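Local structure of transcription regulator (Haloarcula marismortui ATCC 43049, 3CRJ) at residues Gln21-Ala26 / Ala63-Tyr68. The protein probably acts as a TetR-family transcriptional repressor, binding regulatory DNA through a predicted helix-turn-helix motif. Sequence-based numbering, arbitrary orientation.
Sequences QATYRA and AAFLDY
The Phe-65 ring has the methyl of Thr-23 on one face: CG2 stands 4.3 Å from the ring centroid, 30° off the normal, an off-centre CH-pi contact. The same ring meets Thr-23 CB and Tyr-24 N obliquely, and its CZ carbon lies at the edge of the Tyr-24 ring, near that ring's plane. At the Tyr-68 ring, the carbonyl O of Phe-65, a neighbour from within helix 58-78, sits at the edge, in plane.

Atom pairs show how far Phe-65 reaches in. Its CD1 is 3.8 Å from Thr-23 CB, while CE1 lies 3.4 Å from Tyr-24 N and CZ 3.6 Å from Tyr-24 CA, so the CD1-CE1-CZ side of the ring runs along the chain from Thr-23 to Tyr-24. With CG anti to the backbone N (chi1 -175°), the phenyl extends toward helix 12-30. In Thr-23, CG2 lies anti to the backbone N, which puts the methyl toward the ring while OG1 bonds to Ile-19 O in its own helix. Replacing Phe-65 by an alanine would probably open a gap beside Thr-23 and Tyr-24 and leave the Thr-23 methyl without its aromatic partner. Tyr-68 adds one more contact, a van der Waals one, its OH 4.0 Å from Gln-21 CG; the same OH makes a weak hydrogen bond to Arg-72 NE.

The segment axes approach to 10.6 Å at 99°, nearly perpendicular, and 210 Å² is buried in total, Phe-65 giving the largest single share, 76 Å². In TetR-family terms, this joins the first helix of the DNA-binding domain to helix 58-78, which leads into the regulatory domain. Phe-65 also touches Met-20 and Leu-27 of helix 12-30; Thr-23 packs on Ile-40 of helix 37-44, within the predicted helix-turn-helix, whereas Tyr-24 reaches Leu-106 of helix 104-115.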
ATOM      1  N   GLN A  21     -12.748 -20.313  -7.549  1.00 59.64           N
ATOM      2  CA  GLN A  21     -12.016 -20.221  -8.812  1.00 59.40           C
ATOM      3  C   GLN A  21     -12.661 -19.263  -9.818  1.00 59.00           C
ATOM      4  O   GLN A  21     -11.987 -18.415 -10.386  1.00 59.44           O
ATOM      5  CB  GLN A  21     -11.800 -21.608  -9.395  1.00 59.13           C
ATOM      6  CG  GLN A  21     -10.708 -22.357  -8.685  1.00 60.28           C
ATOM      7  CD  GLN A  21     -10.899 -23.849  -8.738  1.00 62.31           C
ATOM      8  OE1 GLN A  21     -11.001 -24.498  -7.704  1.00 64.07           O
ATOM      9  NE2 GLN A  21     -10.954 -24.406  -9.942  1.00 63.36           N
ATOM     10  N   ALA A  22     -13.964 -19.381 -10.012  1.00 58.76           N
ATOM     11  CA  ALA A  22     -14.694 -18.451 -10.865  1.00 58.93           C
ATOM     12  C   ALA A  22     -14.407 -17.033 -10.405  1.00 59.40           C
ATOM     13  O   ALA A  22     -14.099 -16.160 -11.227  1.00 59.68           O
ATOM     14  CB  ALA A  22     -16.177 -18.720 -10.812  1.00 58.11           C
ATOM     15  N   THR A  23     -14.493 -16.817  -9.089  1.00 59.65           N
ATOM     16  CA  THR A  23     -14.246 -15.512  -8.480  1.00 59.56           C
ATOM     17  C   THR A  23     -12.878 -14.979  -8.872  1.00 59.38           C
ATOM     18  O   THR A  23     -12.779 -13.901  -9.480  1.00 59.70           O
ATOM     19  CB  THR A  23     -14.376 -15.585  -6.974  1.00 59.31           C
ATOM     20  OG1 THR A  23     -15.527 -16.364  -6.669  1.00 59.62           O
ATOM     21  CG2 THR A  23     -14.551 -14.194  -6.384  1.00 60.09           C
ATOM     22  N   TYR A  24     -11.838 -15.749  -8.566  1.00 58.78           N
ATOM     23  CA  TYR A  24     -10.519 -15.410  -9.026  1.00 58.65           C
ATOM     24  C   TYR A  24     -10.572 -14.950 -10.483  1.00 58.47           C
ATOM     25  O   TYR A  24     -10.125 -13.844 -10.781  1.00 58.75           O
ATOM     26  CB  TYR A  24      -9.569 -16.582  -8.880  1.00 59.33           C
ATOM     27  CG  TYR A  24      -8.229 -16.332  -9.507  1.00 59.93           C
ATOM     28  CD1 TYR A  24      -7.150 -15.911  -8.743  1.00 62.54           C
ATOM     29  CD2 TYR A  24      -8.032 -16.534 -10.869  1.00 61.50           C
ATOM     30  CE1 TYR A  24      -5.890 -15.686  -9.329  1.00 63.58           C
ATOM     31  CE2 TYR A  24      -6.787 -16.310 -11.474  1.00 62.57           C
ATOM     32  CZ  TYR A  24      -5.727 -15.881 -10.701  1.00 62.32           C
ATOM     33  OH  TYR A  24      -4.508 -15.660 -11.300  1.00 62.48           O
ATOM     34  N   ARG A  25     -11.134 -15.773 -11.378  1.00 57.24           N
ATOM     35  CA  ARG A  25     -11.106 -15.471 -12.819  1.00 55.95           C
ATOM     36  C   ARG A  25     -11.840 -14.184 -13.143  1.00 55.72           C
ATOM     37  O   ARG A  25     -11.398 -13.413 -13.991  1.00 56.23           O
ATOM     38  CB  ARG A  25     -11.655 -16.618 -13.667  1.00 55.73           C
ATOM     39  CG  ARG A  25     -10.692 -17.792 -13.851  1.00 53.76           C
ATOM     40  CD  ARG A  25     -11.175 -18.716 -14.955  1.00 53.28           C
ATOM     41  NE  ARG A  25     -12.489 -19.322 -14.690  1.00 53.04           N
ATOM     42  CZ  ARG A  25     -12.709 -20.337 -13.852  1.00 53.00           C
ATOM     43  NH1 ARG A  25     -11.709 -20.892 -13.177  1.00 53.19           N
ATOM     44  NH2 ARG A  25     -13.938 -20.804 -13.684  1.00 52.75           N
ATOM     45  N   ALA A  26     -12.930 -13.936 -12.437  1.00 55.47           N
ATOM     46  CA  ALA A  26     -13.813 -12.824 -12.738  1.00 55.43           C
ATOM     47  C   ALA A  26     -13.206 -11.514 -12.222  1.00 55.67           C
ATOM     48  O   ALA A  26     -13.194 -10.483 -12.944  1.00 55.22           O
ATOM     49  CB  ALA A  26     -15.173 -13.071 -12.134  1.00 55.27           C
ATOM     50  N   ALA A  63     -15.483 -11.835   1.054  1.00 57.70           N
ATOM     51  CA  ALA A  63     -14.885 -12.111   2.349  1.00 58.07           C
ATOM     52  C   ALA A  63     -14.389 -13.546   2.301  1.00 57.95           C
ATOM     53  O   ALA A  63     -13.234 -13.820   2.642  1.00 57.99           O
ATOM     54  CB  ALA A  63     -15.873 -11.910   3.476  1.00 58.50           C
ATOM     55  N   ALA A  64     -15.258 -14.443   1.831  1.00 57.79           N
ATOM     56  CA  ALA A  64     -14.895 -15.850   1.595  1.00 57.64           C
ATOM     57  C   ALA A  64     -13.655 -15.979   0.687  1.00 57.85           C
ATOM     58  O   ALA A  64     -12.744 -16.753   0.995  1.00 57.84           O
ATOM     59  CB  ALA A  64     -16.070 -16.612   1.022  1.00 56.84           C
ATOM     60  N   PHE A  65     -13.612 -15.189  -0.394  1.00 57.80           N
ATOM     61  CA  PHE A  65     -12.500 -15.219  -1.338  1.00 58.28           C
ATOM     62  C   PHE A  65     -11.194 -14.780  -0.688  1.00 58.86           C
ATOM     63  O   PHE A  65     -10.133 -15.334  -0.984  1.00 59.35           O
ATOM     64  CB  PHE A  65     -12.788 -14.382  -2.592  1.00 58.37           C
ATOM     65  CG  PHE A  65     -11.706 -14.476  -3.645  1.00 58.92           C
ATOM     66  CD1 PHE A  65     -11.584 -15.617  -4.444  1.00 59.65           C
ATOM     67  CD2 PHE A  65     -10.798 -13.440  -3.829  1.00 58.73           C
ATOM     68  CE1 PHE A  65     -10.574 -15.713  -5.411  1.00 58.86           C
ATOM     69  CE2 PHE A  65      -9.778 -13.529  -4.800  1.00 59.18           C
ATOM     70  CZ  PHE A  65      -9.671 -14.672  -5.585  1.00 58.87           C
ATOM     71  N   LEU A  66     -11.251 -13.795   0.201  1.00 59.10           N
ATOM     72  CA  LEU A  66     -10.067 -13.491   0.980  1.00 59.28           C
ATOM     73  C   LEU A  66      -9.641 -14.715   1.817  1.00 59.84           C
ATOM     74  O   LEU A  66      -8.481 -15.153   1.738  1.00 59.79           O
ATOM     75  CB  LEU A  66     -10.262 -12.227   1.811  1.00 59.19           C
ATOM     76  CG  LEU A  66     -10.288 -10.956   0.936  1.00 58.29           C
ATOM     77  CD1 LEU A  66     -10.666  -9.719   1.736  1.00 57.96           C
ATOM     78  CD2 LEU A  66      -8.983 -10.739   0.229  1.00 54.96           C
ATOM     79  N   ASP A  67     -10.588 -15.303   2.555  1.00 60.11           N
ATOM     80  CA  ASP A  67     -10.306 -16.494   3.380  1.00 60.59           C
ATOM     81  C   ASP A  67      -9.665 -17.586   2.553  1.00 60.73           C
ATOM     82  O   ASP A  67      -8.736 -18.269   3.008  1.00 60.78           O
ATOM     83  CB  ASP A  67     -11.578 -17.034   4.028  1.00 60.10           C
ATOM     84  CG  ASP A  67     -12.195 -16.053   5.003  1.00 60.90           C
ATOM     85  OD1 ASP A  67     -13.415 -16.175   5.241  1.00 60.14           O
ATOM     86  OD2 ASP A  67     -11.466 -15.161   5.526  1.00 61.91           O
ATOM     87  N   TYR A  68     -10.169 -17.714   1.328  1.00 60.52           N
ATOM     88  CA  TYR A  68      -9.638 -18.642   0.351  1.00 60.32           C
ATOM     89  C   TYR A  68      -8.184 -18.336   0.003  1.00 60.26           C
ATOM     90  O   TYR A  68      -7.364 -19.235   0.022  1.00 60.38           O
ATOM     91  CB  TYR A  68     -10.543 -18.659  -0.880  1.00 60.32           C
ATOM     92  CG  TYR A  68      -9.998 -19.339  -2.095  1.00 60.17           C
ATOM     93  CD1 TYR A  68     -10.113 -20.715  -2.258  1.00 61.50           C
ATOM     94  CD2 TYR A  68      -9.405 -18.596  -3.119  1.00 60.40           C
ATOM     95  CE1 TYR A  68      -9.625 -21.343  -3.418  1.00 62.70           C
ATOM     96  CE2 TYR A  68      -8.903 -19.198  -4.265  1.00 60.13           C
ATOM     97  CZ  TYR A  68      -9.011 -20.572  -4.420  1.00 61.71           C
ATOM     98  OH  TYR A  68      -8.520 -21.172  -5.569  1.00 60.63           O
TER